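Local coordinates for protein N-acetylgalactosaminyltransferase 7 (Homo sapiens, PDB 6IWR) that belongs to the polypeptide GalNAc-transferase family and joins a GT-A glycosyltransferase domain, here with a bound manganese ion, to a ricin-type beta-trefoil lectin domain, at residues A[146-158]-A[231-243]. Numbering follows the deposited sequence.
Sequences LLTSSVVIVFHNE and AKLGQVLIYLDAH
Parallel pairing of strands 149-155 and 236-240 lies in the central sheet of the GT-A domain, where the bonds run from Thr148 and Val236 through Ser150, Ile238 and Val152 to Leu240. Ile238 is gripped at both backbone ends, its N donating to Ser150 O (2.9 Å) and its O accepting from Val152 N (2.9 Å). Strand 179-186 pairs with the other edge of 149-155.

At the start of the ladder, Thr148 and Gln235 interlock. With chi1 at 64°, Thr148 OG1 sits between its own backbone N and carbonyl carbon and accepts from Gln235 N (3.0 Å). The extended Gln235 chain returns OE1 to Thr148 N at 2.7 Å, using a lone pair in the amide plane. Nearby, Ser150 OG receives a weak bond from Gly234 N and also bonds Glu181, which in turn holds Leu233 N.

Val152 CG1 touches Ala231 CB (3.9 Å) and Leu237 CD2, whereas Ile153 CG2 packs on Ala242 CB (3.6 Å) farther along. Beyond the strands, His243 ND1 points edge-on between both oxygens of Glu158, each a weak bond at 3.2 Å, with ring and carboxylate planes 41° apart. Glu158 OE2 is also bonded to Thr162. Asp241, Ala242 and His243 form the DXH sequence of this family; the Asp241 side chain, whose OD2 is hydrogen-bonded to His380, lies about 3 Å from the bound manganese ion. The paired weak bonds from Glu158 thus probably help to fix the rotation of the His243 ring beside the metal site.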
loop_
_atom_site.group_PDB
_atom_site.type_symbol
_atom_site.label_atom_id
_atom_site.label_comp_id
_atom_site.label_asym_id
_atom_site.label_seq_id
_atom_site.Cartn_x
_atom_site.Cartn_y
_atom_site.Cartn_z
ATOM N N LEU A 146 21.805 6.444 -42.787
ATOM C CA LEU A 146 20.641 6.124 -41.993
ATOM C C LEU A 146 19.356 6.783 -42.426
ATOM O O LEU A 146 19.362 7.809 -43.071
ATOM C CB LEU A 146 20.906 6.526 -40.554
ATOM C CG LEU A 146 22.173 6.017 -39.893
ATOM C CD1 LEU A 146 22.679 7.020 -38.874
ATOM C CD2 LEU A 146 21.904 4.678 -39.248
ATOM N N LEU A 147 18.247 6.157 -42.075
ATOM C CA LEU A 147 16.924 6.710 -42.293
ATOM C C LEU A 147 16.692 7.919 -41.411
ATOM O O LEU A 147 17.215 7.999 -40.323
ATOM C CB LEU A 147 15.870 5.673 -41.939
ATOM C CG LEU A 147 15.279 4.646 -42.898
ATOM C CD1 LEU A 147 15.823 4.728 -44.298
ATOM C CD2 LEU A 147 15.422 3.244 -42.357
ATOM N N THR A 148 15.890 8.859 -41.875
ATOM C CA THR A 148 15.443 9.962 -41.029
ATOM C C THR A 148 14.330 9.497 -40.078
ATOM O O THR A 148 13.764 8.416 -40.234
ATOM C CB THR A 148 14.939 11.108 -41.888
ATOM O OG1 THR A 148 13.776 10.673 -42.610
ATOM C CG2 THR A 148 16.018 11.547 -42.880
ATOM N N SER A 149 13.990 10.323 -39.086
ATOM C CA SER A 149 12.957 9.915 -38.138
ATOM C C SER A 149 12.054 11.066 -37.720
ATOM O O SER A 149 12.501 12.210 -37.544
ATOM C CB SER A 149 13.569 9.283 -36.867
ATOM O OG SER A 149 14.240 8.076 -37.178
ATOM N N SER A 150 10.780 10.744 -37.529
ATOM C CA SER A 150 9.875 11.580 -36.750
ATOM C C SER A 150 9.821 11.003 -35.339
ATOM O O SER A 150 9.452 9.835 -35.173
ATOM C CB SER A 150 8.484 11.595 -37.391
ATOM O OG SER A 150 8.521 12.117 -38.721
ATOM N N VAL A 151 10.220 11.766 -34.324
ATOM C CA VAL A 151 9.962 11.300 -32.964
ATOM C C VAL A 151 8.596 11.828 -32.545
ATOM O O VAL A 151 8.299 13.021 -32.699
ATOM C CB VAL A 151 11.077 11.699 -31.962
ATOM C CG1 VAL A 151 12.474 11.675 -32.578
ATOM C CG2 VAL A 151 10.814 13.022 -31.267
ATOM N N VAL A 152 7.736 10.935 -32.065
ATOM C CA VAL A 152 6.411 11.325 -31.609
ATOM C C VAL A 152 6.345 11.086 -30.112
ATOM O O VAL A 152 6.780 10.040 -29.621
ATOM C CB VAL A 152 5.290 10.585 -32.363
ATOM C CG1 VAL A 152 5.768 10.120 -33.749
ATOM C CG2 VAL A 152 4.834 9.465 -31.593
ATOM N N ILE A 153 5.869 12.094 -29.394
ATOM C CA ILE A 153 5.702 12.076 -27.951
ATOM C C ILE A 153 4.222 12.324 -27.703
ATOM O O ILE A 153 3.707 13.408 -28.010
ATOM C CB ILE A 153 6.555 13.144 -27.249
ATOM C CG1 ILE A 153 8.027 12.950 -27.546
ATOM C CG2 ILE A 153 6.337 13.109 -25.732
ATOM C CD1 ILE A 153 8.815 14.142 -27.192
ATOM N N VAL A 154 3.545 11.330 -27.178
ATOM C CA VAL A 154 2.166 11.468 -26.744
ATOM C C VAL A 154 2.185 11.926 -25.295
ATOM O O VAL A 154 2.907 11.363 -24.468
ATOM C CB VAL A 154 1.414 10.136 -26.911
ATOM C CG1 VAL A 154 0.021 10.223 -26.286
ATOM C CG2 VAL A 154 1.370 9.746 -28.386
ATOM N N PHE A 155 1.436 12.971 -24.976
ATOM C CA PHE A 155 1.408 13.420 -23.599
ATOM C C PHE A 155 -0.019 13.717 -23.169
ATOM O O PHE A 155 -0.905 13.980 -23.991
ATOM C CB PHE A 155 2.317 14.638 -23.381
ATOM C CG PHE A 155 1.800 15.907 -23.978
ATOM C CD1 PHE A 155 0.976 16.751 -23.242
ATOM C CD2 PHE A 155 2.165 16.274 -25.261
ATOM C CE1 PHE A 155 0.506 17.933 -23.774
ATOM C CE2 PHE A 155 1.693 17.463 -25.814
ATOM C CZ PHE A 155 0.848 18.288 -25.070
ATOM N N HIS A 156 -0.227 13.627 -21.855
ATOM C CA HIS A 156 -1.486 14.020 -21.223
ATOM C C HIS A 156 -1.129 14.667 -19.892
ATOM O O HIS A 156 -0.630 13.989 -18.991
ATOM C CB HIS A 156 -2.419 12.816 -21.035
ATOM C CG HIS A 156 -3.649 13.113 -20.228
ATOM N ND1 HIS A 156 -4.793 13.657 -20.778
ATOM C CD2 HIS A 156 -3.909 12.948 -18.908
ATOM C CE1 HIS A 156 -5.698 13.825 -19.831
ATOM N NE2 HIS A 156 -5.187 13.400 -18.689
ATOM N N ASN A 157 -1.361 15.970 -19.775
ATOM C CA ASN A 157 -1.228 16.690 -18.511
ATOM C C ASN A 157 0.181 16.627 -17.937
ATOM O O ASN A 157 0.375 16.852 -16.739
ATOM C CB ASN A 157 -2.240 16.184 -17.485
ATOM C CG ASN A 157 -3.614 16.786 -17.696
ATOM O OD1 ASN A 157 -3.799 17.677 -18.543
ATOM N ND2 ASN A 157 -4.588 16.320 -16.921
ATOM N N GLU A 158 1.173 16.371 -18.786
ATOM C CA GLU A 158 2.554 16.278 -18.336
ATOM C C GLU A 158 3.031 17.594 -17.726
ATOM O O GLU A 158 2.595 18.684 -18.111
ATOM C CB GLU A 158 3.450 15.888 -19.508
ATOM C CG GLU A 158 4.869 15.537 -19.125
ATOM C CD GLU A 158 4.976 14.179 -18.425
ATOM O OE1 GLU A 158 4.057 13.333 -18.581
ATOM O OE2 GLU A 158 5.989 13.966 -17.716
ATOM N N ALA A 231 2.438 12.361 -38.162
ATOM C CA ALA A 231 3.889 12.535 -38.191
ATOM C C ALA A 231 4.344 11.905 -39.493
ATOM O O ALA A 231 4.602 10.707 -39.561
ATOM C CB ALA A 231 4.571 11.905 -36.991
ATOM N N LYS A 232 4.434 12.730 -40.530
ATOM C CA LYS A 232 4.512 12.241 -41.895
ATOM C C LYS A 232 5.885 12.384 -42.527
ATOM O O LYS A 232 6.140 11.729 -43.543
ATOM C CB LYS A 232 3.513 12.988 -42.770
ATOM C CG LYS A 232 2.106 12.922 -42.289
ATOM C CD LYS A 232 1.366 14.087 -42.867
ATOM C CE LYS A 232 -0.089 13.779 -43.062
ATOM N NZ LYS A 232 -0.435 14.225 -44.446
ATOM N N LEU A 233 6.768 13.210 -41.947
ATOM C CA LEU A 233 8.025 13.598 -42.585
ATOM C C LEU A 233 9.124 12.542 -42.477
ATOM O O LEU A 233 9.979 12.451 -43.362
ATOM C CB LEU A 233 8.530 14.878 -41.960
ATOM C CG LEU A 233 8.022 16.220 -42.429
ATOM C CD1 LEU A 233 6.685 16.104 -43.110
ATOM C CD2 LEU A 233 7.956 17.132 -41.229
ATOM N N GLY A 234 9.189 11.793 -41.388
ATOM C CA GLY A 234 10.328 10.937 -41.179
ATOM C C GLY A 234 10.182 9.566 -41.821
ATOM O O GLY A 234 9.109 9.017 -42.058
ATOM N N GLN A 235 11.312 8.968 -42.125
ATOM C CA GLN A 235 11.234 7.619 -42.636
ATOM C C GLN A 235 10.917 6.611 -41.536
ATOM O O GLN A 235 10.170 5.657 -41.786
ATOM C CB GLN A 235 12.536 7.274 -43.350
ATOM C CG GLN A 235 12.815 8.187 -44.534
ATOM C CD GLN A 235 14.205 8.006 -45.097
ATOM O OE1 GLN A 235 15.191 8.041 -44.351
ATOM N NE2 GLN A 235 14.298 7.797 -46.421
ATOM N N VAL A 236 11.440 6.788 -40.315
ATOM C CA VAL A 236 11.042 5.894 -39.236
ATOM C C VAL A 236 10.366 6.706 -38.148
ATOM O O VAL A 236 10.685 7.878 -37.932
ATOM C CB VAL A 236 12.205 5.046 -38.658
ATOM C CG1 VAL A 236 13.371 4.954 -39.632
ATOM C CG2 VAL A 236 12.620 5.486 -37.268
ATOM N N LEU A 237 9.379 6.082 -37.497
ATOM C CA LEU A 237 8.757 6.626 -36.297
ATOM C C LEU A 237 9.544 6.189 -35.069
ATOM O O LEU A 237 9.888 5.014 -34.939
ATOM C CB LEU A 237 7.313 6.153 -36.180
ATOM C CG LEU A 237 6.378 6.580 -37.315
ATOM C CD1 LEU A 237 5.107 5.753 -37.278
ATOM C CD2 LEU A 237 6.069 8.093 -37.167
ATOM N N ILE A 238 9.864 7.133 -34.189
ATOM C CA ILE A 238 10.463 6.810 -32.902
ATOM C C ILE A 238 9.498 7.313 -31.848
ATOM O O ILE A 238 9.318 8.527 -31.700
ATOM C CB ILE A 238 11.851 7.435 -32.705
ATOM C CG1 ILE A 238 12.782 7.116 -33.880
ATOM C CG2 ILE A 238 12.465 6.932 -31.361
ATOM C CD1 ILE A 238 14.224 7.527 -33.646
ATOM N N TYR A 239 8.882 6.391 -31.113
ATOM C CA TYR A 239 8.006 6.769 -30.014
ATOM C C TYR A 239 8.801 6.944 -28.725
ATOM O O TYR A 239 9.729 6.181 -28.442
ATOM C CB TYR A 239 6.906 5.717 -29.826
ATOM C CG TYR A 239 5.904 5.732 -30.938
ATOM C CD1 TYR A 239 4.789 6.553 -30.870
ATOM C CD2 TYR A 239 6.089 4.942 -32.074
ATOM C CE1 TYR A 239 3.858 6.598 -31.916
ATOM C CE2 TYR A 239 5.179 4.973 -33.121
ATOM C CZ TYR A 239 4.060 5.811 -33.043
ATOM O OH TYR A 239 3.141 5.865 -34.080
ATOM N N LEU A 240 8.405 7.950 -27.938
ATOM C CA LEU A 240 9.047 8.341 -26.686
ATOM C C LEU A 240 7.991 8.790 -25.685
ATOM O O LEU A 240 7.124 9.593 -26.037
ATOM C CB LEU A 240 10.033 9.497 -26.925
ATOM C CG LEU A 240 11.546 9.257 -26.871
ATOM C CD1 LEU A 240 11.864 7.835 -27.161
ATOM C CD2 LEU A 240 12.252 10.163 -27.851
ATOM N N ASP A 241 8.074 8.290 -24.442
ATOM C CA ASP A 241 7.249 8.786 -23.330
ATOM C C ASP A 241 7.470 10.299 -23.186
ATOM O O ASP A 241 8.484 10.845 -23.618
ATOM C CB ASP A 241 7.597 8.068 -21.988
ATOM C CG ASP A 241 6.519 7.024 -21.519
ATOM O OD1 ASP A 241 5.968 6.368 -22.435
ATOM O OD2 ASP A 241 6.246 6.844 -20.257
ATOM N N ALA A 242 6.517 10.989 -22.563
ATOM C CA ALA A 242 6.729 12.422 -22.375
ATOM C C ALA A 242 7.630 12.741 -21.177
ATOM O O ALA A 242 7.769 13.912 -20.809
ATOM C CB ALA A 242 5.390 13.144 -22.246
ATOM N N HIS A 243 8.265 11.741 -20.573
ATOM C CA HIS A 243 9.160 11.929 -19.438
ATOM C C HIS A 243 10.412 11.072 -19.658
ATOM O O HIS A 243 10.718 10.146 -18.906
ATOM C CB HIS A 243 8.445 11.595 -18.121
ATOM C CG HIS A 243 7.399 10.524 -18.256
ATOM N ND1 HIS A 243 6.050 10.798 -18.270
ATOM C CD2 HIS A 243 7.512 9.181 -18.426
ATOM C CE1 HIS A 243 5.378 9.669 -18.430
ATOM N NE2 HIS A 243 6.242 8.671 -18.526
HETATM O O HOH W 1 12.671 13.446 -43.967
#